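Local coordinates for protein alpha-glucosidase ([Eubacterium] rectale, PDB 6PNR) that hydrolyses alpha-glycosidic bonds as a glycoside hydrolase of family 31, probably releasing sulfoquinovose from glycosides derived from sulfolipid, at residues A[242-247]-A[255-260]; A[358-363]-A[368-373]; A[377-380]-A[386-389]; A[516-521]-A[571-576]; A[176-181]-A[196-201]. One frame throughout, in Å; residues are numbered along the deposited sequence.

Interaction 1 of 5, residues A[242-247]-A[255-260]; sequences LIIGVQ and GLLDKT
I244 pushes its CD1 methyl against the helix, 3.9 Å from L257 CA and 4.1 Å from L257 CD1, the two side chains crossing at about a right angle. The same methyl comes within 4.1 Å of T260 OG1, so one carbon touches residues a helical turn apart. Two residues on from I244, V246 CG1 meets L256 CD1 at 3.9 Å, these two side chains sliding past each other in opposite directions. The reach of I244 follows from its torsions: CG1 sits between the backbone N and the carbonyl carbon (chi1 55°), and CD1 then runs on extended (161°). Behind this shell, T260 OG1 donates to L256 O at 2.8 Å, while T260 N reaches that oxygen from the opposite face of the carbonyl plane; Y534 OH is the hydroxyl's other partner. A valine in place of T260 would probably strip L256 O of one of its two donors and leave Y534 OH without this mate in a buried spot. The pair opens the beta-alpha-beta unit 242-245, 250-262, 267-271 of the TIM barrel: V246 also packs on I270 and T260 on V267 of the next strand, and L242 touches helix 538-568.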
# COMPACT_ATOMS: atom_id res chain seq x y z
N LEU A 242 -31.34 29.35 -3.52
CA LEU A 242 -30.45 28.32 -4.03
C LEU A 242 -29.55 28.88 -5.13
O LEU A 242 -29.96 29.74 -5.91
CB LEU A 242 -31.28 27.16 -4.58
CG LEU A 242 -30.61 25.87 -5.06
CD1 LEU A 242 -29.91 25.19 -3.91
CD2 LEU A 242 -31.70 24.93 -5.67
N ILE A 243 -28.31 28.38 -5.17
CA ILE A 243 -27.40 28.58 -6.29
C ILE A 243 -27.51 27.33 -7.15
O ILE A 243 -27.04 26.26 -6.74
CB ILE A 243 -25.95 28.80 -5.84
CG1 ILE A 243 -25.85 29.95 -4.81
CG2 ILE A 243 -25.04 29.04 -7.04
CD1 ILE A 243 -26.15 31.29 -5.37
N ILE A 244 -28.13 27.42 -8.33
CA ILE A 244 -28.37 26.23 -9.15
C ILE A 244 -27.22 26.03 -10.14
O ILE A 244 -26.84 26.94 -10.88
CB ILE A 244 -29.73 26.30 -9.87
CG1 ILE A 244 -29.86 27.56 -10.71
CG2 ILE A 244 -30.86 26.24 -8.85
CD1 ILE A 244 -30.97 27.46 -11.76
N GLY A 245 -26.66 24.82 -10.13
CA GLY A 245 -25.58 24.49 -11.04
C GLY A 245 -26.14 23.80 -12.26
O GLY A 245 -26.57 22.65 -12.18
N VAL A 246 -26.18 24.51 -13.38
CA VAL A 246 -26.74 24.01 -14.63
C VAL A 246 -25.74 24.32 -15.74
O VAL A 246 -24.80 25.09 -15.56
CB VAL A 246 -28.12 24.61 -14.96
CG1 VAL A 246 -29.11 24.32 -13.83
CG2 VAL A 246 -28.01 26.11 -15.23
N GLN A 247 -25.96 23.71 -16.90
CA GLN A 247 -25.04 23.82 -18.02
C GLN A 247 -25.81 23.67 -19.31
O GLN A 247 -26.99 23.30 -19.31
CB GLN A 247 -23.93 22.76 -17.98
CG GLN A 247 -22.96 22.82 -16.81
CD GLN A 247 -21.98 21.66 -16.83
OE1 GLN A 247 -20.78 21.86 -16.98
NE2 GLN A 247 -22.49 20.44 -16.71
N GLY A 255 -33.21 28.23 -19.51
CA GLY A 255 -34.43 27.44 -19.47
C GLY A 255 -34.62 26.71 -18.15
O GLY A 255 -35.73 26.65 -17.61
N LEU A 256 -33.54 26.14 -17.61
CA LEU A 256 -33.62 25.44 -16.33
C LEU A 256 -33.85 26.42 -15.18
O LEU A 256 -34.52 26.08 -14.19
CB LEU A 256 -32.35 24.62 -16.11
CG LEU A 256 -32.35 23.29 -16.89
CD1 LEU A 256 -30.99 22.64 -16.86
CD2 LEU A 256 -33.40 22.38 -16.34
N LEU A 257 -33.30 27.63 -15.29
CA LEU A 257 -33.62 28.68 -14.33
C LEU A 257 -35.12 28.95 -14.29
O LEU A 257 -35.74 28.94 -13.23
CB LEU A 257 -32.86 29.95 -14.70
CG LEU A 257 -33.21 31.20 -13.88
CD1 LEU A 257 -33.01 30.91 -12.40
CD2 LEU A 257 -32.32 32.34 -14.36
N ASP A 258 -35.71 29.19 -15.47
CA ASP A 258 -37.15 29.40 -15.56
C ASP A 258 -37.93 28.24 -14.96
O ASP A 258 -38.89 28.44 -14.20
CB ASP A 258 -37.54 29.63 -17.02
CG ASP A 258 -36.93 30.89 -17.60
OD1 ASP A 258 -36.68 31.84 -16.83
OD2 ASP A 258 -36.70 30.95 -18.83
N LYS A 259 -37.53 27.00 -15.28
CA LYS A 259 -38.19 25.82 -14.72
C LYS A 259 -38.10 25.82 -13.20
O LYS A 259 -39.09 25.57 -12.50
CB LYS A 259 -37.57 24.54 -15.29
CG LYS A 259 -38.26 23.26 -14.86
CD LYS A 259 -37.54 22.03 -15.43
CE LYS A 259 -38.46 20.81 -15.44
NZ LYS A 259 -37.85 19.63 -16.13
N THR A 260 -36.91 26.10 -12.67
CA THR A 260 -36.73 26.12 -11.23
C THR A 260 -37.64 27.17 -10.58
O THR A 260 -38.37 26.87 -9.62
CB THR A 260 -35.26 26.40 -10.91
OG1 THR A 260 -34.47 25.37 -11.51
CG2 THR A 260 -35.03 26.42 -9.40

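Interaction 2 of 5, residues A[358-363]-A[368-373]; sequences GVVDLT and FEWFKD
V360 and F371 make the close half of this contact. V360 CG2 lies 3.7 Å from F371 CD2 and 3.8 Å from F371 CE2, the side chains crossing obliquely, and the same methyl comes to the edge of the W370 indole, near its plane, at 4.0 Å from W370 CZ3. With CG1 anti to the backbone N (chi1 174°), the valine turns CG2 into the corner between the two aromatics. Neither ring is left to drift: F371 also meets the rings of W419 and W291, and W370 NE1 is hydrogen-bonded to E332. The other half is looser. Near the partly exposed F368, L362 comes closest with its carbonyl oxygen, L362 O standing 3.5 Å from F368 CD2, while the L362 CD2 methyl stays 4.3 Å from F368 CD2. E369 OE2 lies in plane at the edge of the F368 ring and is bridged by K372 NZ, which also pairs with E425 and E429. On the side away from the helix the loop braces itself, D361 OD1 accepting T363 N at 3.0 Å and T363 OG1 at 2.6 Å from the same face of the carboxylate. That is an Asx turn overlapping an inverse gamma turn centred on D361; together they bend the chain from strand 356-359, part of a small antiparallel sheet, into helix 365-380 within the TIM-barrel domain.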
# COMPACT_ATOMS: atom_id res chain seq x y z
N GLY A 358 -0.98 24.77 -19.66
CA GLY A 358 0.10 25.46 -19.00
C GLY A 358 -0.29 25.87 -17.59
O GLY A 358 -1.45 26.11 -17.28
N VAL A 359 0.71 25.92 -16.72
CA VAL A 359 0.55 26.39 -15.34
C VAL A 359 0.99 27.85 -15.31
O VAL A 359 2.17 28.15 -15.48
CB VAL A 359 1.37 25.54 -14.37
CG1 VAL A 359 1.28 26.11 -12.94
CG2 VAL A 359 0.93 24.09 -14.44
N VAL A 360 0.04 28.76 -15.09
CA VAL A 360 0.41 30.16 -14.96
C VAL A 360 1.32 30.31 -13.75
O VAL A 360 0.96 29.90 -12.64
CB VAL A 360 -0.84 31.04 -14.86
CG1 VAL A 360 -0.46 32.49 -14.57
CG2 VAL A 360 -1.67 30.93 -16.13
N ASP A 361 2.51 30.87 -13.96
CA ASP A 361 3.50 30.96 -12.89
C ASP A 361 3.11 32.07 -11.93
O ASP A 361 3.54 33.22 -12.05
CB ASP A 361 4.91 31.16 -13.44
CG ASP A 361 5.98 31.09 -12.36
OD1 ASP A 361 5.61 31.00 -11.17
OD2 ASP A 361 7.18 31.10 -12.70
N LEU A 362 2.32 31.72 -10.92
CA LEU A 362 1.84 32.71 -9.98
C LEU A 362 2.95 33.32 -9.14
O LEU A 362 2.70 34.30 -8.44
CB LEU A 362 0.78 32.08 -9.07
CG LEU A 362 -0.49 31.60 -9.77
CD1 LEU A 362 -1.44 30.98 -8.77
CD2 LEU A 362 -1.17 32.74 -10.52
N THR A 363 4.16 32.77 -9.17
CA THR A 363 5.29 33.36 -8.45
C THR A 363 5.97 34.46 -9.25
O THR A 363 6.78 35.21 -8.69
CB THR A 363 6.33 32.30 -8.08
OG1 THR A 363 7.06 31.91 -9.24
CG2 THR A 363 5.65 31.08 -7.48
N PHE A 368 1.28 36.98 -12.29
CA PHE A 368 0.27 37.11 -11.25
C PHE A 368 -0.69 38.27 -11.55
O PHE A 368 -1.91 38.09 -11.57
CB PHE A 368 0.97 37.29 -9.89
CG PHE A 368 0.04 37.31 -8.68
CD1 PHE A 368 -0.44 38.51 -8.19
CD2 PHE A 368 -0.28 36.15 -8.00
CE1 PHE A 368 -1.26 38.54 -7.06
CE2 PHE A 368 -1.11 36.17 -6.88
CZ PHE A 368 -1.59 37.36 -6.40
N GLU A 369 -0.14 39.46 -11.81
CA GLU A 369 -0.98 40.60 -12.16
C GLU A 369 -1.77 40.35 -13.44
O GLU A 369 -2.94 40.73 -13.55
CB GLU A 369 -0.12 41.86 -12.30
CG GLU A 369 0.45 42.34 -10.99
CD GLU A 369 -0.64 42.78 -10.04
OE1 GLU A 369 -1.58 43.46 -10.50
OE2 GLU A 369 -0.58 42.42 -8.84
N TRP A 370 -1.14 39.71 -14.43
CA TRP A 370 -1.84 39.37 -15.66
C TRP A 370 -3.07 38.51 -15.37
O TRP A 370 -4.16 38.76 -15.90
CB TRP A 370 -0.88 38.66 -16.61
CG TRP A 370 -1.48 38.13 -17.89
CD1 TRP A 370 -1.86 38.87 -18.98
CD2 TRP A 370 -1.71 36.76 -18.24
NE1 TRP A 370 -2.33 38.03 -19.97
CE2 TRP A 370 -2.25 36.73 -19.54
CE3 TRP A 370 -1.53 35.54 -17.56
CZ2 TRP A 370 -2.60 35.54 -20.19
CZ3 TRP A 370 -1.88 34.35 -18.21
CH2 TRP A 370 -2.40 34.37 -19.51
N PHE A 371 -2.92 37.49 -14.52
CA PHE A 371 -4.06 36.61 -14.28
C PHE A 371 -5.12 37.32 -13.46
O PHE A 371 -6.33 37.15 -13.70
CB PHE A 371 -3.62 35.31 -13.61
CG PHE A 371 -4.52 34.14 -13.93
CD1 PHE A 371 -5.63 33.87 -13.15
CD2 PHE A 371 -4.30 33.35 -15.04
CE1 PHE A 371 -6.49 32.82 -13.46
CE2 PHE A 371 -5.15 32.30 -15.36
CZ PHE A 371 -6.24 32.03 -14.57
N LYS A 372 -4.70 38.15 -12.50
CA LYS A 372 -5.63 39.01 -11.80
C LYS A 372 -6.42 39.86 -12.79
O LYS A 372 -7.65 40.00 -12.66
CB LYS A 372 -4.86 39.89 -10.80
CG LYS A 372 -5.74 40.64 -9.83
CD LYS A 372 -4.97 41.74 -9.10
CE LYS A 372 -3.68 41.24 -8.48
NZ LYS A 372 -3.03 42.35 -7.68
N ASP A 373 -5.75 40.41 -13.81
CA ASP A 373 -6.46 41.24 -14.79
C ASP A 373 -7.42 40.42 -15.64
O ASP A 373 -8.45 40.94 -16.08
CB ASP A 373 -5.46 41.98 -15.68
CG ASP A 373 -4.78 43.16 -14.97
OD1 ASP A 373 -5.27 43.60 -13.91
OD2 ASP A 373 -3.75 43.64 -15.48

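Interaction 3 of 5, residues A[377-380]-A[386-389]; sequences EYTL and GWMA
The W387 indole takes two approaches from the helix. T379 CG2 stands 3.5 Å above the plane of the ring system, displaced toward its rim, with W387 CE3 as its nearest atom and W387 CZ3 at 3.8 Å. L380 arrives differently: its CD2 methyl lies at the edge, near the ring plane, 3.7 Å from W387 CZ3 and 3.9 Å from W387 CH2, and the two side chains cross at about a right angle. The neighbouring residue Y378 carries a second ring, with E377 CD over one face, off toward its rim. The indole can present its benzo side to the helix because CG is held between the backbone N and the carbonyl carbon (chi1 58°) and the ring is turned roughly square to that bond (chi2 93°).

This is the end of a beta-alpha-beta connection of the TIM barrel: helix 365-380, finishing in a wider pi-type turn at 377-380, returns to the parallel strand 386-389. W387 points outward into the layer between strand and helices, where NE1 is hydrogen-bonded to N423 OD1 and the ring also packs on V319 and V427. An alanine in place of W387 would probably open a gap beneath T379 and beside L380 and leave N423 OD1 without this indole donor. The next residue, M388, points to the other side of the strand, into the pocket, where it touches the bound aza-sugar inhibitor and W455.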
# COMPACT_ATOMS: atom_id res chain seq x y z
N GLU A 377 -11.20 41.56 -15.98
CA GLU A 377 -11.69 41.94 -17.30
C GLU A 377 -12.79 41.00 -17.79
O GLU A 377 -13.82 41.45 -18.30
CB GLU A 377 -10.54 41.97 -18.31
CG GLU A 377 -10.95 42.37 -19.73
CD GLU A 377 -9.78 42.38 -20.73
OE1 GLU A 377 -8.65 42.02 -20.34
OE2 GLU A 377 -9.99 42.75 -21.90
N TYR A 378 -12.59 39.68 -17.64
CA TYR A 378 -13.46 38.72 -18.32
C TYR A 378 -14.46 38.03 -17.41
O TYR A 378 -15.43 37.45 -17.92
CB TYR A 378 -12.61 37.66 -19.03
CG TYR A 378 -11.69 38.21 -20.10
CD1 TYR A 378 -12.21 38.77 -21.26
CD2 TYR A 378 -10.31 38.12 -19.97
CE1 TYR A 378 -11.38 39.25 -22.26
CE2 TYR A 378 -9.47 38.60 -20.96
CZ TYR A 378 -10.01 39.16 -22.10
OH TYR A 378 -9.18 39.64 -23.10
N THR A 379 -14.27 38.08 -16.10
CA THR A 379 -15.28 37.57 -15.17
C THR A 379 -16.02 38.76 -14.55
O THR A 379 -17.17 39.03 -14.90
CB THR A 379 -14.62 36.64 -14.13
OG1 THR A 379 -14.19 35.43 -14.78
CG2 THR A 379 -15.59 36.29 -13.00
N LEU A 380 -15.36 39.50 -13.65
CA LEU A 380 -16.00 40.66 -13.05
C LEU A 380 -16.43 41.68 -14.10
O LEU A 380 -17.48 42.31 -13.97
CB LEU A 380 -15.06 41.32 -12.04
CG LEU A 380 -14.65 40.51 -10.81
CD1 LEU A 380 -13.34 41.03 -10.22
CD2 LEU A 380 -15.78 40.54 -9.77
N GLY A 386 -19.86 35.93 -8.79
CA GLY A 386 -19.25 34.90 -7.98
C GLY A 386 -18.76 33.81 -8.91
O GLY A 386 -19.11 33.78 -10.09
N TRP A 387 -17.91 32.94 -8.36
CA TRP A 387 -17.39 31.88 -9.21
C TRP A 387 -16.73 30.79 -8.38
O TRP A 387 -16.27 31.02 -7.26
CB TRP A 387 -16.40 32.42 -10.25
CG TRP A 387 -15.19 33.15 -9.69
CD1 TRP A 387 -13.97 32.61 -9.40
CD2 TRP A 387 -15.08 34.55 -9.44
NE1 TRP A 387 -13.11 33.60 -8.96
CE2 TRP A 387 -13.77 34.80 -8.98
CE3 TRP A 387 -15.96 35.62 -9.57
CZ2 TRP A 387 -13.33 36.07 -8.62
CZ3 TRP A 387 -15.52 36.89 -9.20
CH2 TRP A 387 -14.21 37.10 -8.75
N MET A 388 -16.69 29.60 -8.96
CA MET A 388 -15.81 28.55 -8.46
C MET A 388 -14.38 28.89 -8.85
O MET A 388 -14.09 29.13 -10.03
CB MET A 388 -16.22 27.20 -9.05
CG MET A 388 -15.35 26.04 -8.58
SD MET A 388 -15.92 24.42 -9.17
CE MET A 388 -17.29 24.10 -8.07
N ALA A 389 -13.49 28.95 -7.86
CA ALA A 389 -12.07 29.20 -8.09
C ALA A 389 -11.34 27.90 -7.77
O ALA A 389 -10.95 27.64 -6.63
CB ALA A 389 -11.56 30.38 -7.24

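Interaction 4 of 5, residues A[516-521]-A[571-576]; sequences FTPFMR and PVQRPL
Where the TIM-barrel domain meets the C-terminal domain of the family 31 enzyme, P518 and T517 of the loop ahead of barrel strand 521-522 lean on V572 and Q573. The P518 ring brings its CG up to both valine methyls, 4.0 Å from V572 CG1 and 4.1 Å from V572 CG2, and the two side chains slide past each other in opposite directions. Valine CG1 lies anti to the backbone N (chi1 175°), which turns both methyls to face the proline carbon.

Beside them, T517 CG2 approaches the amide end of Q573, 3.8 Å from OE1 and 4.1 Å from CD. It is a methyl against an amide oxygen, so plain van der Waals contact; the threonine's polar end is used within its own segment's surroundings, OG1 bonding to A514 O. Q573 runs fully extended beyond CG (chi2 179°), carrying its amide across to the loop, and packs as well on Y593 and A476.

Within 571-576, R574 NE donates to P571 O at 2.8 Å, coming nearly head-on to the carbonyl, with an N-H...O angle of 151°. Y551 OH bonds to P518 O and Y593 OH to F516 O. The arrangement is an interdomain seam, a barrel loop seated against strand 573-574, the outermost strand of an antiparallel beta sheet in the C-terminal domain.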
# COMPACT_ATOMS: atom_id res chain seq x y z
N PHE A 516 -28.63 23.81 6.42
CA PHE A 516 -28.00 24.25 7.66
C PHE A 516 -26.52 24.54 7.46
O PHE A 516 -25.69 24.15 8.27
CB PHE A 516 -28.20 23.22 8.77
CG PHE A 516 -29.64 22.96 9.11
CD1 PHE A 516 -30.34 23.84 9.93
CD2 PHE A 516 -30.28 21.83 8.63
CE1 PHE A 516 -31.67 23.60 10.25
CE2 PHE A 516 -31.61 21.58 8.94
CZ PHE A 516 -32.31 22.47 9.76
N THR A 517 -26.16 25.18 6.34
CA THR A 517 -24.81 25.65 6.05
C THR A 517 -24.94 27.05 5.46
O THR A 517 -26.06 27.46 5.14
CB THR A 517 -24.08 24.70 5.07
OG1 THR A 517 -24.63 24.84 3.76
CG2 THR A 517 -24.16 23.23 5.53
N PRO A 518 -23.85 27.81 5.29
CA PRO A 518 -23.99 29.19 4.79
C PRO A 518 -24.46 29.34 3.34
O PRO A 518 -24.91 30.44 2.99
CB PRO A 518 -22.57 29.77 4.94
CG PRO A 518 -21.92 28.92 5.97
CD PRO A 518 -22.48 27.54 5.76
N PHE A 519 -24.40 28.29 2.50
CA PHE A 519 -24.41 28.50 1.05
C PHE A 519 -24.91 27.23 0.37
O PHE A 519 -24.22 26.20 0.42
CB PHE A 519 -22.99 28.87 0.61
CG PHE A 519 -22.85 29.38 -0.81
CD1 PHE A 519 -23.09 30.71 -1.12
CD2 PHE A 519 -22.35 28.54 -1.81
CE1 PHE A 519 -22.90 31.19 -2.42
CE2 PHE A 519 -22.16 29.01 -3.11
CZ PHE A 519 -22.43 30.34 -3.41
N MET A 520 -26.09 27.28 -0.25
CA MET A 520 -26.73 26.13 -0.90
C MET A 520 -26.45 26.14 -2.41
O MET A 520 -26.94 27.03 -3.12
CB MET A 520 -28.24 26.13 -0.68
CG MET A 520 -28.69 25.79 0.73
SD MET A 520 -30.47 25.52 0.84
CE MET A 520 -30.63 23.82 0.23
N ARG A 521 -25.71 25.14 -2.90
CA ARG A 521 -25.35 25.07 -4.31
C ARG A 521 -25.45 23.64 -4.84
O ARG A 521 -24.95 22.70 -4.20
CB ARG A 521 -23.93 25.61 -4.53
CG ARG A 521 -23.48 25.62 -5.99
CD ARG A 521 -22.03 26.14 -6.13
NE ARG A 521 -21.09 25.43 -5.23
CZ ARG A 521 -20.66 24.20 -5.44
NH1 ARG A 521 -21.08 23.52 -6.51
NH2 ARG A 521 -19.80 23.63 -4.60
N PRO A 571 -16.14 29.39 13.75
CA PRO A 571 -16.69 28.88 12.48
C PRO A 571 -18.20 28.71 12.56
O PRO A 571 -18.78 28.54 13.64
CB PRO A 571 -15.99 27.53 12.31
CG PRO A 571 -15.61 27.09 13.72
CD PRO A 571 -15.33 28.39 14.47
N VAL A 572 -18.85 28.76 11.39
CA VAL A 572 -20.29 28.54 11.35
C VAL A 572 -20.64 27.13 11.82
O VAL A 572 -21.59 26.93 12.58
CB VAL A 572 -20.84 28.83 9.94
CG1 VAL A 572 -22.31 28.49 9.88
CG2 VAL A 572 -20.61 30.30 9.58
N GLN A 573 -19.89 26.13 11.36
CA GLN A 573 -20.10 24.74 11.75
C GLN A 573 -19.02 24.39 12.76
O GLN A 573 -17.84 24.34 12.41
CB GLN A 573 -20.04 23.80 10.53
CG GLN A 573 -21.13 24.12 9.50
CD GLN A 573 -21.07 23.20 8.28
OE1 GLN A 573 -20.76 23.64 7.17
NE2 GLN A 573 -21.38 21.93 8.47
N ARG A 574 -19.43 24.13 14.01
CA ARG A 574 -18.57 24.00 15.18
C ARG A 574 -18.63 22.60 15.75
O ARG A 574 -19.69 21.96 15.75
CB ARG A 574 -18.99 24.99 16.27
CG ARG A 574 -19.20 26.38 15.73
CD ARG A 574 -19.76 27.36 16.75
NE ARG A 574 -20.04 28.64 16.10
CZ ARG A 574 -20.49 29.72 16.72
NH1 ARG A 574 -20.72 29.70 18.03
NH2 ARG A 574 -20.72 30.84 16.03
N PRO A 575 -17.53 22.10 16.29
CA PRO A 575 -17.57 20.80 16.96
C PRO A 575 -18.29 20.93 18.29
O PRO A 575 -18.34 22.01 18.90
CB PRO A 575 -16.09 20.46 17.15
CG PRO A 575 -15.41 21.77 17.21
CD PRO A 575 -16.18 22.70 16.31
N LEU A 576 -18.89 19.83 18.73
CA LEU A 576 -19.70 19.90 19.94
C LEU A 576 -18.89 20.41 21.13
O LEU A 576 -19.42 21.15 21.97
CB LEU A 576 -20.32 18.54 20.23
CG LEU A 576 -21.74 18.28 19.72
CD1 LEU A 576 -21.86 18.48 18.20
CD2 LEU A 576 -22.17 16.87 20.11

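Interaction 5 of 5, residues A[176-181]-A[196-201]; sequences NKYYLH and SFHELQ
L180 and L200 reach toward each other tip to tip, L180 CD2 standing 3.5 Å from L200 CD1, a close approach for two methyls. The leucines get there by different routes. L180 has CG anti to the backbone N (chi1 -179°), which carries its methyls toward the facing strand; L200 puts CG anti to the carbonyl carbon instead, with chi1 at -42°, some way off the staggered value. Next to them Y178 and H198 come from opposite directions. Y178 holds CG between its backbone N and carbonyl carbon (chi1 69°) and leads with its hydroxyl; H198, like L200, has a first torsion short of the staggered value. The hydroxyl of Y178 lies in the plane of the imidazole at its edge, 3.9 Å from H198 CD2 and 4.1 Å from H198 NE2, too far to be a bond. NE2 is instead hydrogen-bonded to E112.

The four residues meet between two antiparallel sheets of the N-terminal region: strand 178-182 belongs to one, strand 197-202 to the other, stacked as a beta sandwich. V106 of the second sheet packs on Y178 and L180, while F172 of the first covers L180 and L200, so the methyl pair is enclosed from both sheets. F197, beside H198, packs against Y50 of the second subunit.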
# COMPACT_ATOMS: atom_id res chain seq x y z
N ASN A 176 -5.01 19.96 25.10
CA ASN A 176 -4.37 20.84 26.08
C ASN A 176 -4.64 22.32 25.79
O ASN A 176 -4.04 23.17 26.46
CB ASN A 176 -2.86 20.59 26.13
CG ASN A 176 -2.52 19.20 26.60
OD1 ASN A 176 -3.27 18.59 27.34
ND2 ASN A 176 -1.37 18.70 26.16
N LYS A 177 -5.48 22.61 24.79
CA LYS A 177 -5.92 23.98 24.48
C LYS A 177 -4.76 24.86 24.03
O LYS A 177 -4.55 25.96 24.54
CB LYS A 177 -6.67 24.60 25.66
CG LYS A 177 -8.09 24.07 25.80
CD LYS A 177 -8.83 24.75 26.93
CE LYS A 177 -10.00 23.90 27.39
NZ LYS A 177 -10.80 24.58 28.44
N TYR A 178 -4.00 24.34 23.07
CA TYR A 178 -3.06 25.13 22.29
C TYR A 178 -3.22 24.71 20.83
O TYR A 178 -3.74 23.64 20.52
CB TYR A 178 -1.60 24.93 22.75
CG TYR A 178 -1.00 23.54 22.48
CD1 TYR A 178 -0.48 23.22 21.23
CD2 TYR A 178 -0.94 22.57 23.48
CE1 TYR A 178 0.05 21.98 20.97
CE2 TYR A 178 -0.39 21.33 23.23
CZ TYR A 178 0.10 21.03 21.97
OH TYR A 178 0.65 19.80 21.69
N TYR A 179 -2.78 25.59 19.93
CA TYR A 179 -2.53 25.20 18.55
C TYR A 179 -1.05 25.37 18.27
O TYR A 179 -0.37 26.20 18.90
CB TYR A 179 -3.37 26.02 17.53
CG TYR A 179 -2.84 27.39 17.17
CD1 TYR A 179 -1.94 27.57 16.12
CD2 TYR A 179 -3.29 28.52 17.84
CE1 TYR A 179 -1.48 28.83 15.78
CE2 TYR A 179 -2.84 29.78 17.50
CZ TYR A 179 -1.93 29.94 16.49
OH TYR A 179 -1.49 31.21 16.18
N LEU A 180 -0.55 24.58 17.34
CA LEU A 180 0.84 24.62 16.93
C LEU A 180 0.88 24.69 15.41
O LEU A 180 0.19 23.91 14.74
CB LEU A 180 1.62 23.38 17.44
CG LEU A 180 3.12 23.25 17.14
CD1 LEU A 180 3.75 22.31 18.14
CD2 LEU A 180 3.39 22.75 15.73
N HIS A 181 1.67 25.61 14.89
CA HIS A 181 1.83 25.80 13.46
C HIS A 181 3.30 25.68 13.10
O HIS A 181 4.16 26.26 13.78
CB HIS A 181 1.32 27.18 13.02
CG HIS A 181 1.53 27.45 11.56
ND1 HIS A 181 0.97 26.66 10.58
CD2 HIS A 181 2.27 28.38 10.92
CE1 HIS A 181 1.34 27.11 9.39
NE2 HIS A 181 2.13 28.16 9.57
N SER A 196 3.12 8.94 23.87
CA SER A 196 3.81 9.92 24.71
C SER A 196 4.33 11.13 23.93
O SER A 196 4.95 12.01 24.53
CB SER A 196 4.97 9.26 25.47
OG SER A 196 5.98 8.79 24.60
N PHE A 197 4.07 11.19 22.62
CA PHE A 197 4.56 12.32 21.84
C PHE A 197 3.86 12.35 20.48
O PHE A 197 3.51 11.31 19.93
CB PHE A 197 6.08 12.27 21.64
CG PHE A 197 6.59 11.04 20.93
CD1 PHE A 197 6.71 11.01 19.55
CD2 PHE A 197 7.00 9.92 21.66
CE1 PHE A 197 7.18 9.88 18.89
CE2 PHE A 197 7.49 8.79 21.01
CZ PHE A 197 7.58 8.77 19.62
N HIS A 198 3.66 13.56 19.98
CA HIS A 198 3.43 13.79 18.56
C HIS A 198 4.78 14.03 17.90
O HIS A 198 5.70 14.55 18.53
CB HIS A 198 2.53 15.01 18.32
CG HIS A 198 1.42 15.16 19.31
ND1 HIS A 198 0.57 14.13 19.66
CD2 HIS A 198 1.01 16.24 20.03
CE1 HIS A 198 -0.31 14.56 20.55
NE2 HIS A 198 -0.06 15.84 20.79
N GLU A 199 4.91 13.64 16.64
CA GLU A 199 6.15 13.88 15.92
C GLU A 199 5.82 14.51 14.58
O GLU A 199 5.06 13.94 13.79
CB GLU A 199 6.97 12.60 15.74
CG GLU A 199 8.27 12.83 14.97
CD GLU A 199 9.23 11.64 15.05
OE1 GLU A 199 9.12 10.72 14.22
OE2 GLU A 199 10.11 11.64 15.95
N LEU A 200 6.41 15.67 14.32
CA LEU A 200 6.13 16.46 13.13
C LEU A 200 7.34 16.36 12.21
O LEU A 200 8.39 16.95 12.49
CB LEU A 200 5.83 17.91 13.50
CG LEU A 200 4.94 18.11 14.73
CD1 LEU A 200 4.76 19.61 15.00
CD2 LEU A 200 3.58 17.42 14.60
N GLN A 201 7.21 15.58 11.14
CA GLN A 201 8.27 15.42 10.15
C GLN A 201 8.14 16.50 9.07
O GLN A 201 7.06 16.67 8.50
CB GLN A 201 8.22 14.03 9.51
CG GLN A 201 9.28 13.84 8.42
CD GLN A 201 9.17 12.50 7.69
OE1 GLN A 201 9.88 12.26 6.71
NE2 GLN A 201 8.29 11.63 8.16

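Interactions 2 and 3 sit along one helix, 365-380, their centres 15 Å apart. Interactions 1 and 4 touch where two barrel segments run side by side: I243 N lies 2.8 Å from M520 O, a probable hydrogen bond, and I243 also packs on F519. Interaction 3 meets interaction 4 beside the pocket, where M388 CE packs 4.1 Å from R521 NH1. M388 touches the bound inhibitor, whereas W387, V246 and F371 stand back from it, their side chains about 11, 12 and 13 Å away. Interaction 5 is remote, its nearest atoms about 11 Å from interaction 4 and about 20 Å from interaction 3.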